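Pyruvate formate-lyase 2 (Archaeoglobus fulgidus, PDB 2F3O) belongs to the glycyl radical enzymes and is probably a lyase related to pyruvate formate-lyase and glycerol dehydratase, though its own reaction is not established. Local coordinates at residues 122-127 against 503-508; 130-135 against 499-504; 334-339 against 370-375; 397-402 against 421-426. One frame throughout, in Å; residues are numbered along the deposited sequence.

Interaction 1: residues 122-127 against 503-508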
loop_
_atom_site.group_PDB
_atom_site.type_symbol
_atom_site.label_atom_id
_atom_site.label_comp_id
_atom_site.label_asym_id
_atom_site.label_seq_id
_atom_site.Cartn_x
_atom_site.Cartn_y
_atom_site.Cartn_z
ATOM N N LYS A 122 -0.851 -35.777 -2.139
ATOM C CA LYS A 122 -0.972 -34.797 -1.064
ATOM C C LYS A 122 0.338 -34.021 -0.938
ATOM O O LYS A 122 0.574 -33.345 0.068
ATOM C CB LYS A 122 -1.265 -35.485 0.257
ATOM C CG LYS A 122 -2.711 -35.792 0.489
ATOM C CD LYS A 122 -2.956 -36.311 1.903
ATOM C CE LYS A 122 -4.334 -36.942 1.983
ATOM N NZ LYS A 122 -4.590 -37.984 0.922
ATOM N N THR A 123 1.177 -34.129 -1.967
ATOM C CA THR A 123 2.520 -33.577 -1.925
ATOM C C THR A 123 2.578 -32.179 -2.514
ATOM O O THR A 123 1.627 -31.736 -3.153
ATOM C CB THR A 123 3.538 -34.423 -2.740
ATOM O OG1 THR A 123 3.254 -34.316 -4.144
ATOM C CG2 THR A 123 3.547 -35.872 -2.315
ATOM N N ILE A 124 3.723 -31.521 -2.320
ATOM C CA ILE A 124 4.016 -30.233 -2.929
ATOM C C ILE A 124 3.913 -30.344 -4.439
ATOM O O ILE A 124 3.273 -29.515 -5.071
ATOM C CB ILE A 124 5.414 -29.717 -2.505
ATOM C CG1 ILE A 124 5.459 -29.555 -0.992
ATOM C CG2 ILE A 124 5.765 -28.403 -3.184
ATOM C CD1 ILE A 124 6.742 -29.052 -0.455
ATOM N N GLU A 125 4.488 -31.403 -5.004
ATOM C CA GLU A 125 4.461 -31.628 -6.452
ATOM C C GLU A 125 3.041 -31.793 -7.036
ATOM O O GLU A 125 2.761 -31.328 -8.148
ATOM C CB GLU A 125 5.376 -32.798 -6.807
ATOM C CG GLU A 125 4.900 -33.710 -7.928
ATOM C CD GLU A 125 6.069 -34.345 -8.661
ATOM O OE1 GLU A 125 7.217 -34.111 -8.209
ATOM O OE2 GLU A 125 5.853 -35.034 -9.694
ATOM N N ALA A 126 2.146 -32.407 -6.263
ATOM C CA ALA A 126 0.747 -32.536 -6.651
ATOM C C ALA A 126 0.025 -31.186 -6.818
ATOM O O ALA A 126 -0.809 -31.042 -7.709
ATOM C CB ALA A 126 0.013 -33.406 -5.669
ATOM N N PHE A 127 0.348 -30.214 -5.965
ATOM C CA PHE A 127 -0.137 -28.833 -6.104
ATOM C C PHE A 127 0.414 -28.181 -7.342
ATOM O O PHE A 127 -0.318 -27.587 -8.103
ATOM C CB PHE A 127 0.242 -27.981 -4.882
ATOM C CG PHE A 127 -0.464 -26.641 -4.816
ATOM C CD1 PHE A 127 -1.563 -26.472 -3.999
ATOM C CD2 PHE A 127 -0.024 -25.552 -5.569
ATOM C CE1 PHE A 127 -2.196 -25.255 -3.924
ATOM C CE2 PHE A 127 -0.660 -24.337 -5.513
ATOM C CZ PHE A 127 -1.748 -24.185 -4.686
ATOM N N TYR A 503 4.825 -20.925 -4.357
ATOM C CA TYR A 503 3.430 -20.793 -4.061
ATOM C C TYR A 503 2.921 -22.137 -3.515
ATOM O O TYR A 503 2.163 -22.175 -2.538
ATOM C CB TYR A 503 2.746 -20.382 -5.343
ATOM C CG TYR A 503 1.245 -20.362 -5.338
ATOM C CD1 TYR A 503 0.520 -19.747 -4.315
ATOM C CD2 TYR A 503 0.542 -20.903 -6.409
ATOM C CE1 TYR A 503 -0.859 -19.717 -4.350
ATOM C CE2 TYR A 503 -0.827 -20.876 -6.452
ATOM C CZ TYR A 503 -1.532 -20.286 -5.432
ATOM O OH TYR A 503 -2.916 -20.279 -5.517
ATOM N N ALA A 504 3.387 -23.231 -4.110
ATOM C CA ALA A 504 2.982 -24.578 -3.706
ATOM C C ALA A 504 3.402 -24.907 -2.287
ATOM O O ALA A 504 2.620 -25.513 -1.539
ATOM C CB ALA A 504 3.523 -25.617 -4.666
ATOM N N ASN A 505 4.622 -24.509 -1.921
ATOM C CA ASN A 505 5.103 -24.677 -0.565
ATOM C C ASN A 505 4.243 -23.880 0.398
ATOM O O ASN A 505 3.740 -24.417 1.371
ATOM C CB ASN A 505 6.550 -24.242 -0.447
ATOM C CG ASN A 505 7.531 -25.385 -0.702
ATOM O OD1 ASN A 505 8.028 -26.008 0.253
ATOM N ND2 ASN A 505 7.831 -25.655 -1.988
ATOM N N ALA A 506 4.011 -22.608 0.086
ATOM C CA ALA A 506 3.168 -21.733 0.911
ATOM C C ALA A 506 1.795 -22.315 1.166
ATOM O O ALA A 506 1.204 -22.077 2.214
ATOM C CB ALA A 506 3.032 -20.365 0.275
ATOM N N GLU A 507 1.303 -23.099 0.221
ATOM C CA GLU A 507 -0.032 -23.624 0.339
ATOM C C GLU A 507 -0.132 -24.961 1.025
ATOM O O GLU A 507 -1.085 -25.178 1.764
ATOM C CB GLU A 507 -0.692 -23.705 -1.023
ATOM C CG GLU A 507 -1.040 -22.358 -1.586
ATOM C CD GLU A 507 -2.060 -21.625 -0.742
ATOM O OE1 GLU A 507 -3.182 -22.148 -0.566
ATOM O OE2 GLU A 507 -1.744 -20.510 -0.270
ATOM N N VAL A 508 0.815 -25.868 0.786
ATOM C CA VAL A 508 0.676 -27.232 1.336
ATOM C C VAL A 508 1.715 -27.616 2.381
ATOM O O VAL A 508 1.609 -28.659 3.021
ATOM C CB VAL A 508 0.618 -28.332 0.234
ATOM C CG1 VAL A 508 -0.019 -27.805 -1.042
ATOM C CG2 VAL A 508 1.997 -28.891 -0.056
#
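T123 meets V508 through its backbone: its carbonyl carbon lies 4.1 Å from V508 CG2. Its side chain turns away and takes the N-cap position of helix 124-128. There OG1 accepts from A126 N at 3.1 Å, which ties down the first turn.

I124 reaches the other helix with all its branches. Its CG1 packs 3.6 Å from V508 CG2. CG2, anti to the backbone N, comes to A504 CB at 3.9 Å. CD1 runs on to the N505 amide and meets OD1 at 3.4 Å, a van der Waals contact. That amide has its own partners, because ND2 bonds to L501 O and E149 O.

F127 is the central residue. Its CG stands anti to the backbone N (chi1 -168°), which sends the ring straight across to helix 477-508. A504 CB lies against CD2, V508 CG1 against CD1, and the CB and CG of E507 against CE1 and CZ, all obliquely to the ring. The far edge of F127 points at the face of Y503 in a T-shaped pair. The ring centroids of F127 and Y503 are 5.2 Å apart and their planes stand at 84°. Only the aliphatic part of E507 is used here; its OE2 forms a salt bridge with R530. Y503 OH bonds to S194 OG of the second subunit, and P38 of that subunit packs on F127.

Y503, A504, E507 and V508 are spaced as the four corners of a hole on one helix face. With F127 between them they form a knobs-into-holes contact, here joining a short helix to the end of a long one.

Interaction 2: residues 130-135 against 499-504; sequences PLMPDI and NVLSYA
M132 and V500 run past each other in opposite directions, side by side. The M132 sulfur lies beside the V500 branch, with SD 3.7 Å from V500 CG1. M132 CG sits between the backbone N and the carbonyl carbon (chi1 57°), and the chain then bends at its last torsion (chi3 -91°). That bend carries CE past V500 to L501. There the two side chains cross at about a right angle, and M132 CE is 4.0 Å from L501 CD2.

L131 approaches the same valine branch at a slant. Its CB packs 3.8 Å from V500 CG1, and its CD1 also touches that methyl. CG1 of V500 is therefore shared by two consecutive residues, L131 and M132. Beyond it, L131 CD1 comes up to the edge of the Y503 ring, near the ring plane, 4.2 Å from Y503 CE2. These two side chains cross nearly perpendicularly. The whole contact is apolar and buried.

M132 is also the N-cap residue of helix 133-140, so the contact lies at the start of that helix. D134, the second residue of that helix, forms a salt bridge with R496 of helix 477-508. V500 and L501 also pack on A128 of helix 124-128. M132 and L501 both touch L147 of strand 145-147. I41 of the second subunit packs on L131.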
loop_
_atom_site.group_PDB
_atom_site.type_symbol
_atom_site.label_atom_id
_atom_site.label_comp_id
_atom_site.label_asym_id
_atom_site.label_seq_id
_atom_site.Cartn_x
_atom_site.Cartn_y
_atom_site.Cartn_z
ATOM N N PRO A 130 -0.565 -29.282 -11.988
ATOM C CA PRO A 130 -1.480 -28.811 -13.029
ATOM C C PRO A 130 -1.125 -27.411 -13.518
ATOM O O PRO A 130 -1.587 -27.003 -14.574
ATOM C CB PRO A 130 -2.832 -28.810 -12.317
ATOM C CG PRO A 130 -2.507 -28.670 -10.926
ATOM C CD PRO A 130 -1.270 -29.412 -10.695
ATOM N N LEU A 131 -0.253 -26.730 -12.771
ATOM C CA LEU A 131 0.090 -25.345 -12.998
ATOM C C LEU A 131 1.362 -25.188 -13.786
ATOM O O LEU A 131 1.660 -24.090 -14.250
ATOM C CB LEU A 131 0.292 -24.651 -11.662
ATOM C CG LEU A 131 -0.906 -24.257 -10.829
ATOM C CD1 LEU A 131 -0.412 -23.639 -9.539
ATOM C CD2 LEU A 131 -1.685 -23.268 -11.627
ATOM N N MET A 132 2.139 -26.264 -13.890
ATOM C CA MET A 132 3.363 -26.264 -14.715
ATOM C C MET A 132 3.634 -27.614 -15.397
ATOM O O MET A 132 4.741 -28.139 -15.288
ATOM C CB MET A 132 4.594 -25.842 -13.881
ATOM C CG MET A 132 4.846 -26.713 -12.631
ATOM S SD MET A 132 6.069 -26.107 -11.455
ATOM C CE MET A 132 7.579 -26.838 -12.010
ATOM N N PRO A 133 2.654 -28.159 -16.150
ATOM C CA PRO A 133 2.885 -29.523 -16.576
ATOM C C PRO A 133 4.025 -29.615 -17.600
ATOM O O PRO A 133 4.800 -30.577 -17.595
ATOM C CB PRO A 133 1.536 -29.939 -17.171
ATOM C CG PRO A 133 0.889 -28.708 -17.576
ATOM C CD PRO A 133 1.388 -27.625 -16.690
ATOM N N ASP A 134 4.180 -28.583 -18.409
ATOM C CA ASP A 134 5.251 -28.541 -19.364
ATOM C C ASP A 134 6.632 -28.450 -18.717
ATOM O O ASP A 134 7.595 -28.910 -19.298
ATOM C CB ASP A 134 5.042 -27.375 -20.310
ATOM C CG ASP A 134 5.138 -26.028 -19.612
ATOM O OD1 ASP A 134 4.769 -25.898 -18.417
ATOM O OD2 ASP A 134 5.590 -25.081 -20.279
ATOM N N ILE A 135 6.732 -27.873 -17.521
ATOM C CA ILE A 135 8.029 -27.767 -16.850
ATOM C C ILE A 135 8.411 -29.095 -16.187
ATOM O O ILE A 135 9.544 -29.567 -16.354
ATOM C CB ILE A 135 8.071 -26.581 -15.868
ATOM C CG1 ILE A 135 7.825 -25.301 -16.644
ATOM C CG2 ILE A 135 9.430 -26.462 -15.183
ATOM C CD1 ILE A 135 8.263 -24.084 -15.926
ATOM N N ASN A 499 8.749 -20.415 -8.947
ATOM C CA ASN A 499 7.701 -19.575 -8.409
ATOM C C ASN A 499 6.421 -20.340 -8.181
ATOM O O ASN A 499 5.766 -20.175 -7.146
ATOM C CB ASN A 499 7.477 -18.371 -9.297
ATOM C CG ASN A 499 8.513 -17.294 -9.060
ATOM O OD1 ASN A 499 9.154 -17.281 -8.012
ATOM N ND2 ASN A 499 8.690 -16.393 -10.016
ATOM N N VAL A 500 6.089 -21.219 -9.114
ATOM C CA VAL A 500 4.934 -22.074 -8.919
ATOM C C VAL A 500 5.165 -22.944 -7.694
ATOM O O VAL A 500 4.315 -23.027 -6.825
ATOM C CB VAL A 500 4.617 -22.934 -10.161
ATOM C CG1 VAL A 500 3.529 -23.946 -9.856
ATOM C CG2 VAL A 500 4.178 -22.056 -11.311
ATOM N N LEU A 501 6.355 -23.516 -7.589
ATOM C CA LEU A 501 6.714 -24.336 -6.440
ATOM C C LEU A 501 6.703 -23.565 -5.118
ATOM O O LEU A 501 6.399 -24.152 -4.077
ATOM C CB LEU A 501 8.092 -24.960 -6.660
ATOM C CG LEU A 501 8.216 -26.397 -7.173
ATOM C CD1 LEU A 501 6.884 -26.963 -7.487
ATOM C CD2 LEU A 501 9.150 -26.511 -8.383
ATOM N N SER A 502 7.035 -22.269 -5.155
ATOM C CA SER A 502 7.112 -21.467 -3.930
ATOM C C SER A 502 5.726 -21.129 -3.415
ATOM O O SER A 502 5.475 -21.062 -2.213
ATOM C CB SER A 502 7.927 -20.198 -4.135
ATOM O OG SER A 502 9.141 -20.287 -3.401
ATOM N N TYR A 503 4.825 -20.925 -4.357
ATOM C CA TYR A 503 3.430 -20.793 -4.061
ATOM C C TYR A 503 2.921 -22.137 -3.515
ATOM O O TYR A 503 2.163 -22.175 -2.538
ATOM C CB TYR A 503 2.746 -20.382 -5.343
ATOM C CG TYR A 503 1.245 -20.362 -5.338
ATOM C CD1 TYR A 503 0.520 -19.747 -4.315
ATOM C CD2 TYR A 503 0.542 -20.903 -6.409
ATOM C CE1 TYR A 503 -0.859 -19.717 -4.350
ATOM C CE2 TYR A 503 -0.827 -20.876 -6.452
ATOM C CZ TYR A 503 -1.532 -20.286 -5.432
ATOM O OH TYR A 503 -2.916 -20.279 -5.517
ATOM N N ALA A 504 3.387 -23.231 -4.110
ATOM C CA ALA A 504 2.982 -24.578 -3.706
ATOM C C ALA A 504 3.402 -24.907 -2.287
ATOM O O ALA A 504 2.620 -25.513 -1.539
ATOM C CB ALA A 504 3.523 -25.617 -4.666
#

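Interaction 3: residues 334-339 against 370-375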
loop_
_atom_site.group_PDB
_atom_site.type_symbol
_atom_site.label_atom_id
_atom_site.label_comp_id
_atom_site.label_asym_id
_atom_site.label_seq_id
_atom_site.Cartn_x
_atom_site.Cartn_y
_atom_site.Cartn_z
ATOM N N ALA A 334 25.372 -26.043 8.097
ATOM C CA ALA A 334 26.576 -25.256 8.047
ATOM C C ALA A 334 26.819 -24.449 9.307
ATOM O O ALA A 334 25.914 -24.184 10.079
ATOM C CB ALA A 334 26.549 -24.352 6.858
ATOM N N VAL A 335 28.057 -24.035 9.497
ATOM C CA VAL A 335 28.389 -23.230 10.637
ATOM C C VAL A 335 29.296 -22.120 10.099
ATOM O O VAL A 335 30.120 -22.389 9.226
ATOM C CB VAL A 335 29.012 -24.153 11.735
ATOM C CG1 VAL A 335 30.533 -24.107 11.783
ATOM C CG2 VAL A 335 28.386 -23.885 13.094
ATOM N N THR A 336 29.097 -20.870 10.532
ATOM C CA THR A 336 29.920 -19.745 10.048
ATOM C C THR A 336 30.785 -19.136 11.154
ATOM O O THR A 336 30.267 -18.625 12.149
ATOM C CB THR A 336 29.065 -18.615 9.432
ATOM O OG1 THR A 336 28.128 -19.167 8.505
ATOM C CG2 THR A 336 29.928 -17.571 8.731
ATOM N N ILE A 337 32.103 -19.199 10.980
ATOM C CA ILE A 337 33.033 -18.578 11.916
ATOM C C ILE A 337 33.874 -17.474 11.270
ATOM O O ILE A 337 34.084 -17.461 10.057
ATOM C CB ILE A 337 33.966 -19.629 12.611
ATOM C CG1 ILE A 337 34.943 -20.275 11.617
ATOM C CG2 ILE A 337 33.157 -20.699 13.309
ATOM C CD1 ILE A 337 35.787 -21.362 12.236
ATOM N N GLY A 338 34.365 -16.550 12.086
ATOM C CA GLY A 338 35.240 -15.484 11.597
ATOM C C GLY A 338 34.503 -14.347 10.932
ATOM O O GLY A 338 33.278 -14.285 10.963
ATOM N N GLY A 339 35.236 -13.429 10.330
ATOM C CA GLY A 339 34.607 -12.334 9.605
ATOM C C GLY A 339 34.685 -11.039 10.370
ATOM O O GLY A 339 35.374 -10.954 11.382
ATOM N N HIS A 370 32.390 -23.056 7.648
ATOM C CA HIS A 370 32.625 -21.971 6.731
ATOM C C HIS A 370 33.336 -20.850 7.423
ATOM O O HIS A 370 32.857 -20.320 8.419
ATOM C CB HIS A 370 31.304 -21.466 6.215
ATOM C CG HIS A 370 30.578 -22.453 5.364
ATOM N ND1 HIS A 370 29.227 -22.374 5.124
ATOM C CD2 HIS A 370 31.015 -23.539 4.689
ATOM C CE1 HIS A 370 28.861 -23.360 4.330
ATOM N NE2 HIS A 370 29.928 -24.087 4.055
ATOM N N VAL A 371 34.501 -20.495 6.905
ATOM C CA VAL A 371 35.340 -19.509 7.568
ATOM C C VAL A 371 35.384 -18.236 6.746
ATOM O O VAL A 371 35.866 -18.233 5.617
ATOM C CB VAL A 371 36.778 -20.024 7.796
ATOM C CG1 VAL A 371 37.492 -19.151 8.795
ATOM C CG2 VAL A 371 36.775 -21.453 8.286
ATOM N N ARG A 372 34.854 -17.163 7.319
ATOM C CA ARG A 372 34.965 -15.841 6.733
ATOM C C ARG A 372 36.333 -15.229 7.062
ATOM O O ARG A 372 36.743 -15.143 8.232
ATOM C CB ARG A 372 33.852 -14.930 7.256
ATOM C CG ARG A 372 32.472 -15.139 6.653
ATOM C CD ARG A 372 31.453 -14.153 7.259
ATOM N NE ARG A 372 31.945 -12.777 7.254
ATOM C CZ ARG A 372 31.237 -11.713 7.626
ATOM N NH1 ARG A 372 29.980 -11.862 8.008
ATOM N NH2 ARG A 372 31.778 -10.498 7.592
ATOM N N ILE A 373 37.053 -14.825 6.023
ATOM C CA ILE A 373 38.273 -14.065 6.215
ATOM C C ILE A 373 38.251 -12.828 5.348
ATOM O O ILE A 373 37.514 -12.757 4.349
ATOM C CB ILE A 373 39.521 -14.870 5.865
ATOM C CG1 ILE A 373 39.357 -15.561 4.532
ATOM C CG2 ILE A 373 39.808 -15.928 6.914
ATOM C CD1 ILE A 373 40.464 -16.526 4.288
ATOM N N ASN A 374 39.064 -11.854 5.734
ATOM C CA ASN A 374 39.142 -10.582 5.026
ATOM C C ASN A 374 40.524 -9.991 5.189
ATOM O O ASN A 374 41.402 -10.609 5.791
ATOM C CB ASN A 374 38.086 -9.597 5.540
ATOM C CG ASN A 374 38.062 -9.486 7.059
ATOM O OD1 ASN A 374 38.986 -8.971 7.671
ATOM N ND2 ASN A 374 36.992 -9.952 7.664
ATOM N N LYS A 375 40.708 -8.773 4.700
ATOM C CA LYS A 375 42.018 -8.144 4.762
ATOM C C LYS A 375 42.466 -7.724 6.172
ATOM O O LYS A 375 43.605 -7.302 6.360
ATOM C CB LYS A 375 42.113 -6.985 3.763
ATOM C CG LYS A 375 42.191 -7.483 2.331
ATOM C CD LYS A 375 42.761 -6.445 1.375
ATOM C CE LYS A 375 42.795 -6.994 -0.055
ATOM N NZ LYS A 375 42.815 -5.922 -1.107
#
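G338 O lies over one face of the R372 guanidinium, while G339 CA meets the group obliquely, 3.6 Å from R372 NE. G338 and G339 both have positive phi, a backbone shape that suits glycine. The imidazole of H370 is likewise met at a slant, by A334 CB, 3.6 Å from H370 CE1, and by V335 O. H370 ND1 bonds to T423 OG1.

The two strands are parallel. H370 N donates to V335 O at 2.8 Å, I337 N to H370 O at 2.9 Å, and R372 N to I337 O at 2.9 Å. T336 and H370 share one face of the sheet; I337 and V371 pack on the other, CG1 to CG1 at 4.0 Å.

R372 bends at chi3 (49°), which turns its head to D401 and to the carbonyls of Y421 and L419. A leucine here would probably leave the D401 carboxylate without its positive mate and those two carbonyls without these donors.

The pair belongs to a beta-alpha-beta unit with crossover helix 350-362. Strand 368-373 is flanked on its other side by strand 396-400, and V371 packs on helix 379-390.

Interaction 4: residues 397-402 against 421-426; sequences ALFFDD and YTTDGC
Strands 397-400 and 421-424 run roughly antiparallel, with 148° between their directions, but they are not sheet neighbours. Their axes stay 10.1 Å apart, and side chains fill the distance. F399 lies nearest T423, with CA atoms 8.8 Å apart, and D401 is nearest Y421.

The F399 ring reaches across from the first strand. T423 CG2 sits over the centre of one face, a CH-pi contact 3.9 Å from the F399 ring centroid and 10° off the normal. At the ring edge, C426 O lies in the plane, 3.7 Å from F399 CZ. T423 thus works in two directions: its methyl goes to F399 and its OG1 to H370 and T336.

Residues 421-426 lead from a short strand into the loop with C426. This is consistent with the cysteine loop inside the barrel of glycyl radical enzymes, and C426 is probably the family's active-site cysteine. The C426 side chain is about 4 Å from a bound glycerol.

Y421 holds the other end. Its CG sits between the backbone N and the carbonyl carbon (chi1 75°), and this aims the ring at the start of helix 401-410. OH donates to D401 OD1 at 2.7 Å, almost in line with the C-O bond of the carboxylate. OD1 stays near the plane of the phenol ring at its edge, while the carboxylate plane stands steeply to it. A phenylalanine in its place would probably cost D401 this donor and leave the carboxylate more loosely fixed between R372 and N374. A404, V405 and L408 of helix 401-410 pack on the Y421 ring.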
loop_
_atom_site.group_PDB
_atom_site.type_symbol
_atom_site.label_atom_id
_atom_site.label_comp_id
_atom_site.label_asym_id
_atom_site.label_seq_id
_atom_site.Cartn_x
_atom_site.Cartn_y
_atom_site.Cartn_z
ATOM N N ALA A 397 35.888 -24.331 4.374
ATOM C CA ALA A 397 35.697 -23.520 3.180
ATOM C C ALA A 397 36.006 -22.094 3.545
ATOM O O ALA A 397 35.693 -21.650 4.652
ATOM C CB ALA A 397 34.308 -23.628 2.670
ATOM N N LEU A 398 36.623 -21.376 2.617
ATOM C CA LEU A 398 37.049 -20.013 2.882
ATOM C C LEU A 398 36.203 -19.017 2.112
ATOM O O LEU A 398 36.015 -19.153 0.910
ATOM C CB LEU A 398 38.532 -19.855 2.539
ATOM C CG LEU A 398 39.445 -20.676 3.456
ATOM C CD1 LEU A 398 40.863 -20.600 2.980
ATOM C CD2 LEU A 398 39.339 -20.184 4.895
ATOM N N PHE A 399 35.686 -18.022 2.817
ATOM C CA PHE A 399 34.801 -17.031 2.219
ATOM C C PHE A 399 35.414 -15.645 2.366
ATOM O O PHE A 399 35.765 -15.217 3.471
ATOM C CB PHE A 399 33.437 -17.073 2.901
ATOM C CG PHE A 399 32.626 -18.299 2.575
ATOM C CD1 PHE A 399 32.858 -19.499 3.218
ATOM C CD2 PHE A 399 31.618 -18.242 1.633
ATOM C CE1 PHE A 399 32.117 -20.610 2.899
ATOM C CE2 PHE A 399 30.869 -19.351 1.330
ATOM C CZ PHE A 399 31.114 -20.533 1.963
ATOM N N PHE A 400 35.548 -14.937 1.252
ATOM C CA PHE A 400 36.257 -13.661 1.254
ATOM C C PHE A 400 35.287 -12.496 1.348
ATOM O O PHE A 400 34.492 -12.285 0.435
ATOM C CB PHE A 400 37.187 -13.583 0.038
ATOM C CG PHE A 400 38.241 -14.671 0.033
ATOM C CD1 PHE A 400 38.053 -15.847 -0.679
ATOM C CD2 PHE A 400 39.397 -14.544 0.799
ATOM C CE1 PHE A 400 39.000 -16.862 -0.647
ATOM C CE2 PHE A 400 40.352 -15.564 0.825
ATOM C CZ PHE A 400 40.149 -16.721 0.103
ATOM N N ASP A 401 35.350 -11.773 2.466
ATOM C CA ASP A 401 34.355 -10.753 2.820
ATOM C C ASP A 401 34.131 -9.660 1.780
ATOM O O ASP A 401 33.003 -9.309 1.476
ATOM C CB ASP A 401 34.717 -10.089 4.143
ATOM C CG ASP A 401 34.296 -10.897 5.327
ATOM O OD1 ASP A 401 33.603 -11.911 5.127
ATOM O OD2 ASP A 401 34.641 -10.513 6.457
ATOM N N ASP A 402 35.223 -9.125 1.263
ATOM C CA ASP A 402 35.199 -8.142 0.200
ATOM C C ASP A 402 34.251 -8.487 -0.964
ATOM O O ASP A 402 33.381 -7.694 -1.283
ATOM C CB ASP A 402 36.616 -7.966 -0.328
ATOM C CG ASP A 402 36.790 -6.689 -1.097
ATOM O OD1 ASP A 402 37.214 -5.709 -0.441
ATOM O OD2 ASP A 402 36.498 -6.664 -2.332
ATOM N N TYR A 421 26.999 -10.881 7.267
ATOM C CA TYR A 421 26.365 -11.947 6.533
ATOM C C TYR A 421 26.714 -13.282 7.136
ATOM O O TYR A 421 27.656 -13.397 7.911
ATOM C CB TYR A 421 26.707 -11.924 5.052
ATOM C CG TYR A 421 28.102 -12.394 4.689
ATOM C CD1 TYR A 421 28.351 -13.705 4.267
ATOM C CD2 TYR A 421 29.178 -11.517 4.741
ATOM C CE1 TYR A 421 29.632 -14.113 3.925
ATOM C CE2 TYR A 421 30.461 -11.916 4.399
ATOM C CZ TYR A 421 30.680 -13.203 3.998
ATOM O OH TYR A 421 31.961 -13.551 3.659
ATOM N N THR A 422 25.933 -14.285 6.766
ATOM C CA THR A 422 26.185 -15.646 7.143
ATOM C C THR A 422 26.246 -16.508 5.895
ATOM O O THR A 422 25.932 -16.077 4.791
ATOM C CB THR A 422 25.069 -16.185 8.026
ATOM O OG1 THR A 422 25.410 -17.508 8.480
ATOM C CG2 THR A 422 23.757 -16.211 7.244
ATOM N N THR A 423 26.671 -17.742 6.084
ATOM C CA THR A 423 26.654 -18.683 5.015
ATOM C C THR A 423 25.689 -19.818 5.393
ATOM O O THR A 423 25.331 -19.972 6.555
ATOM C CB THR A 423 28.079 -19.209 4.763
ATOM O OG1 THR A 423 28.490 -19.965 5.894
ATOM C CG2 THR A 423 29.087 -18.060 4.596
ATOM N N ASP A 424 25.242 -20.578 4.406
ATOM C CA ASP A 424 24.499 -21.814 4.651
ATOM C C ASP A 424 24.732 -22.787 3.482
ATOM O O ASP A 424 25.085 -22.367 2.359
ATOM C CB ASP A 424 22.997 -21.553 4.822
ATOM C CG ASP A 424 22.361 -20.916 3.579
ATOM O OD1 ASP A 424 22.463 -19.678 3.435
ATOM O OD2 ASP A 424 21.749 -21.650 2.764
ATOM N N GLY A 425 24.524 -24.074 3.748
ATOM C CA GLY A 425 24.712 -25.098 2.730
ATOM C C GLY A 425 26.156 -25.339 2.328
ATOM O O GLY A 425 27.002 -25.564 3.180
ATOM N N CYS A 426 26.434 -25.298 1.031
ATOM C CA CYS A 426 27.797 -25.330 0.550
ATOM C C CYS A 426 28.491 -23.978 0.604
ATOM O O CYS A 426 29.432 -23.765 1.387
ATOM C CB CYS A 426 27.815 -25.746 -0.896
ATOM S SG CYS A 426 26.917 -27.204 -1.201
#

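The four contacts form two pairs. Interactions 1 and 2 share Y503 and A504 on helix 477-508, and their centres are 9 Å apart. Both touch the second subunit. Interactions 3 and 4 have centres 6 Å apart and are joined by two probable hydrogen bonds. H370 ND1 is 2.6 Å from T423 OG1, and N374 ND2 is 2.7 Å from D401 OD2. Strands 368-373 and 396-400 are neighbours in one sheet. This second pair lies by a bound glycerol, probably at the active-site cavity: the side chain of C426 is about 4 Å from a glycerol and that of H370 about 8 Å. The pairs do not touch; interactions 2 and 4 are about 14 Å apart at nearest atoms.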